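Long-range contacts in class I SAM-dependent methyltransferase (Silicibacter pomeroyi DSS-3, PDB 3CVO), which probably binds S-adenosylmethionine through a Rossmann-type fold and may transfer its methyl group, although its substrate and exact function are unknown: residues T55-R61 and N83-I89; Y107-P111 and G130-C136; T149-Y155 and R176-V182. One frame throughout, in Å; residues are numbered along the deposited sequence.

Contact 1: residues T55-R61 and N83-I89. With EDO (1,2-ethanediol), chain M; EDO (1,2-ethanediol), chain O; EDO (1,2-ethanediol), chain P.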
loop_
_atom_site.group_PDB
_atom_site.type_symbol
_atom_site.label_atom_id
_atom_site.label_comp_id
_atom_site.label_asym_id
_atom_site.label_seq_id
_atom_site.Cartn_x
_atom_site.Cartn_y
_atom_site.Cartn_z
ATOM N N THR A 55 -22.418 3.302 9.124
ATOM C CA THR A 55 -21.790 2.228 8.382
ATOM C C THR A 55 -20.782 1.581 9.294
ATOM O O THR A 55 -19.993 2.257 9.950
ATOM C CB THR A 55 -21.080 2.703 7.056
ATOM O OG1 THR A 55 -21.981 3.502 6.293
ATOM C CG2 THR A 55 -20.641 1.499 6.212
ATOM N N SER A 56 -20.878 0.268 9.385
ATOM C CA SER A 56 -20.011 -0.508 10.269
ATOM C C SER A 56 -19.374 -1.648 9.489
ATOM O O SER A 56 -20.036 -2.523 8.963
ATOM C CB SER A 56 -20.809 -1.074 11.454
ATOM O OG SER A 56 -21.563 -0.037 12.097
ATOM N N VAL A 57 -18.057 -1.588 9.416
ATOM C CA VAL A 57 -17.242 -2.560 8.706
ATOM C C VAL A 57 -16.960 -3.708 9.652
ATOM O O VAL A 57 -16.516 -3.547 10.783
ATOM C CB VAL A 57 -15.880 -1.897 8.196
ATOM C CG1 VAL A 57 -14.891 -2.975 7.606
ATOM C CG2 VAL A 57 -16.176 -0.738 7.231
ATOM N N GLU A 58 -17.219 -4.909 9.184
ATOM C CA GLU A 58 -17.131 -6.071 10.066
ATOM C C GLU A 58 -16.512 -7.288 9.354
ATOM O O GLU A 58 -16.971 -7.667 8.295
ATOM C CB GLU A 58 -18.560 -6.427 10.537
ATOM C CG GLU A 58 -18.681 -7.658 11.449
ATOM C CD GLU A 58 -17.773 -7.562 12.683
ATOM O OE1 GLU A 58 -17.939 -6.588 13.435
ATOM O OE2 GLU A 58 -16.876 -8.426 12.829
ATOM N N SER A 59 -15.513 -7.901 9.992
ATOM C CA SER A 59 -14.787 -9.039 9.405
ATOM C C SER A 59 -15.423 -10.415 9.720
ATOM O O SER A 59 -15.209 -11.376 8.979
ATOM C CB SER A 59 -13.307 -9.044 9.876
ATOM O OG SER A 59 -13.215 -9.038 11.287
ATOM N N ASP A 60 -16.209 -10.495 10.792
ATOM C CA ASP A 60 -16.808 -11.764 11.271
ATOM C C ASP A 60 -18.189 -11.877 10.632
ATOM O O ASP A 60 -19.120 -11.197 11.019
ATOM C CB ASP A 60 -16.870 -11.764 12.804
ATOM C CG ASP A 60 -17.428 -13.053 13.407
ATOM O OD1 ASP A 60 -18.226 -13.769 12.786
ATOM O OD2 ASP A 60 -17.064 -13.335 14.562
ATOM N N ARG A 61 -18.300 -12.739 9.635
ATOM C CA ARG A 61 -19.539 -12.875 8.891
ATOM C C ARG A 61 -20.723 -13.258 9.800
ATOM O O ARG A 61 -21.844 -12.739 9.656
ATOM C CB ARG A 61 -19.394 -13.911 7.783
ATOM C CG ARG A 61 -20.636 -14.004 6.923
ATOM C CD ARG A 61 -20.463 -14.857 5.676
ATOM N NE ARG A 61 -21.438 -14.467 4.660
ATOM C CZ ARG A 61 -21.448 -14.928 3.416
ATOM N NH1 ARG A 61 -20.535 -15.808 3.027
ATOM N NH2 ARG A 61 -22.366 -14.500 2.560
ATOM N N ASN A 83 -25.947 0.409 8.145
ATOM C CA ASN A 83 -25.468 -0.587 7.189
ATOM C C ASN A 83 -24.279 -1.348 7.728
ATOM O O ASN A 83 -23.188 -0.830 7.844
ATOM C CB ASN A 83 -25.104 0.056 5.836
ATOM C CG ASN A 83 -26.258 0.827 5.236
ATOM O OD1 ASN A 83 -26.129 2.009 4.923
ATOM N ND2 ASN A 83 -27.399 0.184 5.122
ATOM N N ILE A 84 -24.515 -2.617 8.004
ATOM C CA ILE A 84 -23.477 -3.524 8.489
ATOM C C ILE A 84 -22.834 -4.144 7.262
ATOM O O ILE A 84 -23.510 -4.761 6.446
ATOM C CB ILE A 84 -24.053 -4.680 9.361
ATOM C CG1 ILE A 84 -24.844 -4.146 10.560
ATOM C CG2 ILE A 84 -22.913 -5.648 9.773
ATOM C CD1 ILE A 84 -24.028 -3.296 11.520
ATOM N N VAL A 85 -21.529 -3.934 7.118
ATOM C CA VAL A 85 -20.797 -4.347 5.900
ATOM C C VAL A 85 -19.764 -5.419 6.213
ATOM O O VAL A 85 -18.681 -5.130 6.667
ATOM C CB VAL A 85 -20.119 -3.135 5.187
ATOM C CG1 VAL A 85 -19.484 -3.585 3.843
ATOM C CG2 VAL A 85 -21.093 -1.984 4.948
ATOM N N TRP A 86 -20.164 -6.673 6.001
ATOM C CA TRP A 86 -19.239 -7.816 6.087
ATOM C C TRP A 86 -18.174 -7.618 5.006
ATOM O O TRP A 86 -18.467 -7.474 3.843
ATOM C CB TRP A 86 -19.924 -9.181 5.996
ATOM C CG TRP A 86 -18.895 -10.234 6.004
ATOM C CD1 TRP A 86 -17.934 -10.439 6.965
ATOM C CD2 TRP A 86 -18.611 -11.148 4.958
ATOM N NE1 TRP A 86 -17.089 -11.444 6.587
ATOM C CE2 TRP A 86 -17.484 -11.907 5.358
ATOM C CE3 TRP A 86 -19.174 -11.388 3.705
ATOM C CZ2 TRP A 86 -16.946 -12.889 4.566
ATOM C CZ3 TRP A 86 -18.657 -12.385 2.949
ATOM C CH2 TRP A 86 -17.568 -13.142 3.382
ATOM N N THR A 87 -16.936 -7.546 5.465
ATOM C CA THR A 87 -15.764 -7.351 4.624
ATOM C C THR A 87 -14.844 -8.549 4.806
ATOM O O THR A 87 -14.269 -8.747 5.838
ATOM C CB THR A 87 -15.119 -6.006 4.984
ATOM O OG1 THR A 87 -16.148 -4.998 4.937
ATOM C CG2 THR A 87 -13.993 -5.630 4.027
ATOM N N ASP A 88 -14.777 -9.332 3.745
ATOM C CA ASP A 88 -14.176 -10.681 3.668
ATOM C C ASP A 88 -12.666 -10.608 3.737
ATOM O O ASP A 88 -11.990 -10.080 2.807
ATOM C CB ASP A 88 -14.606 -11.355 2.365
ATOM C CG ASP A 88 -14.210 -12.802 2.275
ATOM O OD1 ASP A 88 -13.605 -13.328 3.205
ATOM O OD2 ASP A 88 -14.562 -13.438 1.257
ATOM N N ILE A 89 -12.135 -11.076 4.860
ATOM C CA ILE A 89 -10.676 -11.184 5.034
ATOM C C ILE A 89 -10.273 -12.612 5.307
ATOM O O ILE A 89 -9.191 -12.896 5.859
ATOM C CB ILE A 89 -10.083 -10.259 6.110
ATOM C CG1 ILE A 89 -10.711 -10.562 7.472
ATOM C CG2 ILE A 89 -10.233 -8.766 5.724
ATOM C CD1 ILE A 89 -10.185 -9.758 8.610
HETATM C C1 EDO M . -16.830 -9.618 0.152
HETATM O O1 EDO M . -18.049 -10.340 0.362
HETATM C C2 EDO M . -16.643 -8.577 1.259
HETATM O O2 EDO M . -15.352 -7.893 1.063
HETATM C C1 EDO O . -23.071 3.856 2.122
HETATM O O1 EDO O . -22.865 5.015 2.962
HETATM C C2 EDO O . -22.728 2.567 2.879
HETATM O O2 EDO O . -23.329 2.591 4.188
HETATM C C1 EDO P . -19.515 -15.319 17.672
HETATM O O1 EDO P . -20.210 -14.223 18.272
HETATM C C2 EDO P . -18.572 -14.782 16.608
HETATM O O2 EDO P . -18.947 -15.308 15.328
HETATM O O HOH W 1 -13.762 -12.346 6.890
#
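Arg61 and Trp86 meet where two parallel strands run out: in the conformer described, the guanidinium lies flat on the indole, planes 10° apart and centres 4.4 Å apart; a second conformer was modelled, so the stack is probably not permanent. Arg61 stays extended from CG to NE, which carries it along the ring, and its CB makes a CH-pi contact over the five-membered ring. Trp86 NE1 donates to Ser59 O at 3.0 Å in a bent bond (N-H...O angle 141°), the donor standing above the carbonyl plane. The strands pair tightly, from Ser56 N to Asn83 O (3.0 Å) through to Thr87 N to Glu58 O (2.8 Å). Ser59 CB against Ile89 CD1 is the closest carbon pair, at 3.4 Å. The outer side is looser: Arg61 is exposed, and ethanediol molecules sit beside Thr55, Asp60 and Asp88. A water bridges Ser59 O and Ile89 N. Ile84 packs on helix 61-73, the crossover helix of this beta-alpha-beta unit, and, with Ser56, on Thr43 of helix 41-47. Glu58, whose OE1 bonds Ser39 and OE2 takes Asp60 N, ends strand 53-58, where many class I methyltransferases carry an acid for the cofactor ribose; a similar role here is conceivable but unproven.

Contact 2: residues Y107-P111 and G130-C136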
loop_
_atom_site.group_PDB
_atom_site.type_symbol
_atom_site.label_atom_id
_atom_site.label_comp_id
_atom_site.label_asym_id
_atom_site.label_seq_id
_atom_site.Cartn_x
_atom_site.Cartn_y
_atom_site.Cartn_z
ATOM N N TYR A 107 -6.629 -8.089 2.421
ATOM C CA TYR A 107 -6.596 -7.411 3.710
ATOM C C TYR A 107 -6.838 -5.889 3.634
ATOM O O TYR A 107 -7.529 -5.323 4.497
ATOM C CB TYR A 107 -5.309 -7.690 4.495
ATOM C CG TYR A 107 -5.203 -9.067 5.112
ATOM C CD1 TYR A 107 -6.277 -9.916 5.168
ATOM C CD2 TYR A 107 -4.013 -9.479 5.706
ATOM C CE1 TYR A 107 -6.164 -11.153 5.769
ATOM C CE2 TYR A 107 -3.886 -10.714 6.304
ATOM C CZ TYR A 107 -4.971 -11.550 6.345
ATOM O OH TYR A 107 -4.867 -12.787 6.989
ATOM N N PRO A 108 -6.248 -5.206 2.625
ATOM C CA PRO A 108 -6.422 -3.768 2.515
ATOM C C PRO A 108 -7.864 -3.321 2.340
ATOM O O PRO A 108 -8.210 -2.186 2.641
ATOM C CB PRO A 108 -5.542 -3.411 1.308
ATOM C CG PRO A 108 -4.530 -4.541 1.252
ATOM C CD PRO A 108 -5.359 -5.715 1.550
ATOM N N ASP A 109 -8.699 -4.242 1.913
ATOM C CA ASP A 109 -10.129 -3.930 1.712
ATOM C C ASP A 109 -10.761 -3.515 3.013
ATOM O O ASP A 109 -11.703 -2.752 3.012
ATOM C CB ASP A 109 -10.914 -5.150 1.255
ATOM C CG ASP A 109 -10.596 -5.599 -0.152
ATOM O OD1 ASP A 109 -9.797 -4.973 -0.865
ATOM O OD2 ASP A 109 -11.150 -6.653 -0.538
ATOM N N TYR A 110 -10.269 -4.069 4.118
ATOM C CA TYR A 110 -10.892 -3.816 5.437
ATOM C C TYR A 110 -10.748 -2.333 5.811
ATOM O O TYR A 110 -11.766 -1.636 5.982
ATOM C CB TYR A 110 -10.377 -4.751 6.498
ATOM C CG TYR A 110 -11.027 -4.625 7.828
ATOM C CD1 TYR A 110 -10.666 -3.581 8.694
ATOM C CD2 TYR A 110 -11.996 -5.500 8.238
ATOM C CE1 TYR A 110 -11.262 -3.447 9.908
ATOM C CE2 TYR A 110 -12.556 -5.391 9.468
ATOM C CZ TYR A 110 -12.195 -4.360 10.313
ATOM O OH TYR A 110 -12.770 -4.253 11.564
ATOM N N PRO A 111 -9.498 -1.824 5.884
ATOM C CA PRO A 111 -9.398 -0.396 6.152
ATOM C C PRO A 111 -9.913 0.492 5.026
ATOM O O PRO A 111 -10.459 1.584 5.289
ATOM C CB PRO A 111 -7.879 -0.186 6.398
ATOM C CG PRO A 111 -7.210 -1.307 5.816
ATOM C CD PRO A 111 -8.179 -2.496 5.915
ATOM N N GLY A 130 -12.018 -2.368 15.563
ATOM C CA GLY A 130 -12.047 -3.703 14.960
ATOM C C GLY A 130 -10.656 -4.218 14.698
ATOM O O GLY A 130 -9.810 -4.193 15.561
ATOM N N ARG A 131 -10.428 -4.642 13.465
ATOM C CA ARG A 131 -9.132 -5.186 13.069
ATOM C C ARG A 131 -8.333 -4.113 12.322
ATOM O O ARG A 131 -8.848 -3.062 12.001
ATOM C CB ARG A 131 -9.307 -6.395 12.168
ATOM C CG ARG A 131 -10.056 -7.581 12.823
ATOM C CD ARG A 131 -9.187 -8.277 13.848
ATOM N NE ARG A 131 -9.428 -7.723 15.165
ATOM C CZ ARG A 131 -8.479 -7.412 16.029
ATOM N NH1 ARG A 131 -7.208 -7.568 15.704
ATOM N NH2 ARG A 131 -8.809 -6.926 17.214
ATOM N N PHE A 132 -7.090 -4.414 12.039
ATOM C CA PHE A 132 -6.198 -3.485 11.342
ATOM C C PHE A 132 -6.301 -2.088 11.900
ATOM O O PHE A 132 -6.368 -1.128 11.111
ATOM C CB PHE A 132 -6.493 -3.387 9.859
ATOM C CG PHE A 132 -6.541 -4.708 9.163
ATOM C CD1 PHE A 132 -5.392 -5.282 8.655
ATOM C CD2 PHE A 132 -7.734 -5.380 9.032
ATOM C CE1 PHE A 132 -5.427 -6.545 8.018
ATOM C CE2 PHE A 132 -7.787 -6.641 8.390
ATOM C CZ PHE A 132 -6.608 -7.209 7.878
ATOM N N ARG A 133 -6.262 -1.949 13.217
ATOM C CA ARG A 133 -6.618 -0.640 13.840
ATOM C C ARG A 133 -5.741 0.519 13.344
ATOM O O ARG A 133 -6.221 1.600 12.987
ATOM C CB ARG A 133 -6.600 -0.700 15.355
ATOM C CG ARG A 133 -7.719 -1.566 15.876
ATOM C CD ARG A 133 -8.020 -1.395 17.334
ATOM N NE ARG A 133 -9.079 -2.319 17.673
ATOM C CZ ARG A 133 -9.722 -2.385 18.833
ATOM N NH1 ARG A 133 -9.466 -1.551 19.839
ATOM N NH2 ARG A 133 -10.651 -3.307 18.958
ATOM N N VAL A 134 -4.431 0.312 13.369
ATOM C CA VAL A 134 -3.521 1.346 12.822
ATOM C C VAL A 134 -3.826 1.669 11.358
ATOM O O VAL A 134 -3.912 2.838 10.967
ATOM C CB VAL A 134 -2.021 1.036 13.073
ATOM C CG1 VAL A 134 -1.134 2.098 12.333
ATOM C CG2 VAL A 134 -1.759 1.020 14.566
ATOM N N GLY A 135 -4.093 0.641 10.579
ATOM C CA GLY A 135 -4.389 0.785 9.164
ATOM C C GLY A 135 -5.653 1.606 8.918
ATOM O O GLY A 135 -5.707 2.415 8.016
ATOM N N CYS A 136 -6.657 1.381 9.755
ATOM C CA CYS A 136 -7.950 2.058 9.636
ATOM C C CYS A 136 -7.777 3.536 10.010
ATOM O O CYS A 136 -8.371 4.446 9.403
ATOM C CB CYS A 136 -8.979 1.453 10.547
ATOM S SG CYS A 136 -9.468 -0.251 10.138
#
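Tyr110 OH accepts the backbone N-H of Arg131 at 3.0 Å, and an angle of 172° at the hydrogen makes this a nearly straight bond. The phenol reaches that amide because CG stands opposite the backbone N (chi1 -176°), extending the ring from helix 109-112 across to the turn that precedes helix 133-143. Arg131 CB lies over one face of the ring, offset toward its rim, while Cys136 SG meets the edge near the ring plane, 3.7 Å from Tyr110 CE1. Gly130 CA is 3.5 Å from the hydroxyl oxygen, a spacing that leaves no room for a side chain there: a beta carbon would clash with Tyr110 OH.

Phe132 is wedged between the two tyrosines. Its CZ approaches Tyr107 CG at 3.6 Å, and its CD2 approaches Tyr110 CD1 at 3.5 Å; both ring pairs are oblique, the planes of Tyr107 and Phe132 at 58°. Pro111 adds an aliphatic contact beside the rings, its CB 4.1 Å from Cys136 SG. Within the turn, Arg133 NE donates to Gly130 O at 2.9 Å, in the guanidinium plane, tying the helix start back to the loop. Tyr107 OH has its partner in Asp101, and Trp104 of the second subunit packs on Tyr107. The chemistry is thus an aromatic and sulfur-bearing cluster with one straight polar bond, which fixes the phenol and the turn backbone relative to each other in a buried setting.

Contact 3: residues T149-Y155 and R176-V182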
loop_
_atom_site.group_PDB
_atom_site.type_symbol
_atom_site.label_atom_id
_atom_site.label_comp_id
_atom_site.label_asym_id
_atom_site.label_seq_id
_atom_site.Cartn_x
_atom_site.Cartn_y
_atom_site.Cartn_z
ATOM N N THR A 149 -13.518 13.716 13.718
ATOM C CA THR A 149 -13.137 13.097 14.982
ATOM C C THR A 149 -12.955 11.624 14.756
ATOM O O THR A 149 -13.780 10.962 14.130
ATOM C CB THR A 149 -14.212 13.300 16.074
ATOM O OG1 THR A 149 -14.339 14.689 16.316
ATOM C CG2 THR A 149 -13.836 12.570 17.384
ATOM N N LEU A 150 -11.824 11.135 15.239
ATOM C CA LEU A 150 -11.529 9.690 15.258
ATOM C C LEU A 150 -11.367 9.227 16.679
ATOM O O LEU A 150 -10.647 9.793 17.487
ATOM C CB LEU A 150 -10.304 9.339 14.379
ATOM C CG LEU A 150 -10.095 7.823 14.238
ATOM C CD1 LEU A 150 -9.648 7.463 12.807
ATOM C CD2 LEU A 150 -9.133 7.242 15.245
ATOM N N LEU A 151 -12.125 8.197 17.020
ATOM C CA LEU A 151 -12.052 7.575 18.333
ATOM C C LEU A 151 -11.380 6.215 18.170
ATOM O O LEU A 151 -11.793 5.385 17.361
ATOM C CB LEU A 151 -13.453 7.390 18.928
ATOM C CG LEU A 151 -14.376 8.608 19.043
ATOM C CD1 LEU A 151 -15.768 8.219 19.539
ATOM C CD2 LEU A 151 -13.714 9.726 19.898
ATOM N N PHE A 152 -10.306 6.017 18.895
ATOM C CA PHE A 152 -9.500 4.806 18.745
ATOM C C PHE A 152 -9.564 4.092 20.105
ATOM O O PHE A 152 -8.968 4.519 21.099
ATOM C CB PHE A 152 -8.086 5.220 18.366
ATOM C CG PHE A 152 -7.156 4.110 17.879
ATOM C CD1 PHE A 152 -7.070 2.907 18.521
ATOM C CD2 PHE A 152 -6.325 4.323 16.780
ATOM C CE1 PHE A 152 -6.179 1.927 18.110
ATOM C CE2 PHE A 152 -5.430 3.355 16.357
ATOM C CZ PHE A 152 -5.369 2.144 17.027
ATOM N N ASP A 153 -10.289 2.987 20.140
ATOM C CA ASP A 153 -10.443 2.251 21.391
ATOM C C ASP A 153 -9.236 1.365 21.710
ATOM O O ASP A 153 -8.556 0.865 20.810
ATOM C CB ASP A 153 -11.703 1.414 21.393
ATOM C CG ASP A 153 -12.188 1.097 22.804
ATOM O OD1 ASP A 153 -11.764 1.749 23.815
ATOM O OD2 ASP A 153 -13.025 0.185 22.900
ATOM N N ASP A 154 -8.979 1.241 23.013
ATOM C CA ASP A 154 -7.883 0.394 23.515
ATOM C C ASP A 154 -6.583 0.895 22.980
ATOM O O ASP A 154 -5.725 0.123 22.593
ATOM C CB ASP A 154 -8.048 -1.039 22.995
ATOM C CG ASP A 154 -9.401 -1.609 23.331
ATOM O OD1 ASP A 154 -9.609 -1.863 24.538
ATOM O OD2 ASP A 154 -10.259 -1.762 22.406
ATOM N N TYR A 155 -6.470 2.210 22.911
ATOM C CA TYR A 155 -5.294 2.869 22.325
ATOM C C TYR A 155 -3.996 2.662 23.113
ATOM O O TYR A 155 -2.924 2.529 22.533
ATOM C CB TYR A 155 -5.552 4.357 22.141
ATOM C CG TYR A 155 -4.425 5.081 21.397
ATOM C CD1 TYR A 155 -4.163 4.858 20.052
ATOM C CD2 TYR A 155 -3.639 5.993 22.064
ATOM C CE1 TYR A 155 -3.146 5.514 19.409
ATOM C CE2 TYR A 155 -2.634 6.675 21.417
ATOM C CZ TYR A 155 -2.388 6.436 20.105
ATOM O OH TYR A 155 -1.377 7.150 19.481
ATOM N N ARG A 176 -8.881 4.736 28.249
ATOM C CA ARG A 176 -8.131 3.930 27.289
ATOM C C ARG A 176 -8.490 4.338 25.870
ATOM O O ARG A 176 -7.950 3.834 24.903
ATOM C CB ARG A 176 -8.507 2.463 27.441
ATOM C CG ARG A 176 -9.957 2.234 27.027
ATOM C CD ARG A 176 -10.400 0.807 27.224
ATOM N NE ARG A 176 -11.504 0.511 26.328
ATOM C CZ ARG A 176 -12.308 -0.526 26.467
ATOM N NH1 ARG A 176 -12.134 -1.356 27.482
ATOM N NH2 ARG A 176 -13.290 -0.724 25.610
ATOM N N LEU A 177 -9.460 5.229 25.780
ATOM C CA LEU A 177 -9.979 5.687 24.478
ATOM C C LEU A 177 -9.259 6.969 24.047
ATOM O O LEU A 177 -9.146 7.930 24.805
ATOM C CB LEU A 177 -11.482 5.961 24.571
ATOM C CG LEU A 177 -12.166 6.438 23.291
ATOM C CD1 LEU A 177 -12.237 5.254 22.332
ATOM C CD2 LEU A 177 -13.573 6.992 23.585
ATOM N N ALA A 178 -8.766 6.957 22.824
ATOM C CA ALA A 178 -8.109 8.120 22.217
ATOM C C ALA A 178 -9.058 8.822 21.267
ATOM O O ALA A 178 -9.636 8.226 20.363
ATOM C CB ALA A 178 -6.820 7.699 21.468
ATOM N N ALA A 179 -9.226 10.107 21.506
ATOM C CA ALA A 179 -9.972 10.995 20.634
ATOM C C ALA A 179 -9.014 11.919 19.885
ATOM O O ALA A 179 -8.230 12.678 20.476
ATOM C CB ALA A 179 -10.977 11.820 21.448
ATOM N N PHE A 180 -9.055 11.799 18.562
ATOM C CA PHE A 180 -8.235 12.579 17.642
ATOM C C PHE A 180 -9.058 13.547 16.807
ATOM O O PHE A 180 -10.162 13.241 16.368
ATOM C CB PHE A 180 -7.522 11.670 16.651
ATOM C CG PHE A 180 -6.544 10.704 17.259
ATOM C CD1 PHE A 180 -6.947 9.413 17.633
ATOM C CD2 PHE A 180 -5.214 11.068 17.402
ATOM C CE1 PHE A 180 -6.016 8.519 18.147
ATOM C CE2 PHE A 180 -4.292 10.192 17.894
ATOM C CZ PHE A 180 -4.681 8.918 18.269
ATOM N N GLN A 181 -8.514 14.744 16.622
ATOM C CA GLN A 181 -9.049 15.678 15.675
ATOM C C GLN A 181 -8.195 15.562 14.397
ATOM O O GLN A 181 -7.088 16.059 14.344
ATOM C CB GLN A 181 -8.993 17.100 16.233
ATOM C CG GLN A 181 -9.978 17.998 15.509
ATOM C CD GLN A 181 -11.409 17.449 15.563
ATOM O OE1 GLN A 181 -11.827 16.860 16.580
ATOM N NE2 GLN A 181 -12.160 17.614 14.461
ATOM N N VAL A 182 -8.739 14.901 13.393
ATOM C CA VAL A 182 -7.988 14.521 12.185
ATOM C C VAL A 182 -8.254 15.456 11.029
ATOM O O VAL A 182 -9.396 15.770 10.694
ATOM C CB VAL A 182 -8.305 13.045 11.771
ATOM C CG1 VAL A 182 -7.328 12.556 10.657
ATOM C CG2 VAL A 182 -8.210 12.145 12.958
#
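The guanidinium of Arg176 has Asp154 OD1 over one face and Asp153 OD1 at its edge. Asp153 is gripped side-on: NE donates to OD1 at 2.8 Å and NH2 to OD2 at 2.9 Å, both on the syn side of the carboxylate, whose plane is turned 41° from that of the guanidinium. Asp154 OD1 is 3.5 Å from Arg176 NE but well out of the plane, so this bridge rests on charge alone; the stronger partner of Asp154 is Arg133, whose NH1 forms a salt bridge with OD2. Arg176 CG takes the position between backbone N and carbonyl carbon (chi1 67°), and the chain then runs extended to NE beside both acids. Replacing Arg176 by a methionine would probably leave the Asp153 carboxylate without its paired donors and, with Asp129 close by, two like charges less well compensated.

Among the rings, Phe180 turns its edge to the face of Tyr155 at 83°, with Phe180 CZ 3.8 Å from Tyr155 CZ. Phe152 CB and Leu150 O also lie at the Phe180 edge, and Tyr155 CD1 sits over the centre of the Phe152 ring. Ala178 CB reaches Tyr155 CG at 3.5 Å.

The backbones pair antiparallel, with Leu150–Phe180 and Phe152–Ala178 as hydrogen-bonded pairs; Phe152 N to Ala178 O is 2.7 Å, and Tyr155 N to Arg176 O carries the pairing past the strand end. Strand 177-182 lies between strands 148-152 and 172-174, the antiparallel insertion that gives the 3-2-1-4-5-7-6 order characteristic of class I methyltransferases. Leu150, Phe152 and Val182 pack on helix 133-143, with helix 165-168 joining Leu150, Phe180 and Val182; Leu151 and Leu177 on the other face meet helix 18-30, while strand 125-128 flanks strand 148-152.

How the contacts relate
Contacts 1 and 3 lie on opposite sides of the chain's centre, their own centres about 21 Å apart, yet both belong to the same seven-stranded sheet; contact 2 touches each. Toward contact 1, Ser59 CB packs 3.8 Å from Tyr110 CE2, and Ile89 O lies 3.5 Å from Tyr107 CE1. Toward contact 3, Arg133 NH1 forms a salt bridge with Asp154 OD2 at 2.7 Å, connecting the start of helix 133-143 to the acidic pair beside Arg176. The centres of contacts 2 and 3 are about 15 Å apart. Contact 1 lies at the C-terminal strand ends, where relatives hold the cofactor; none is bound here, so a pocket role for contact 1 is inferred.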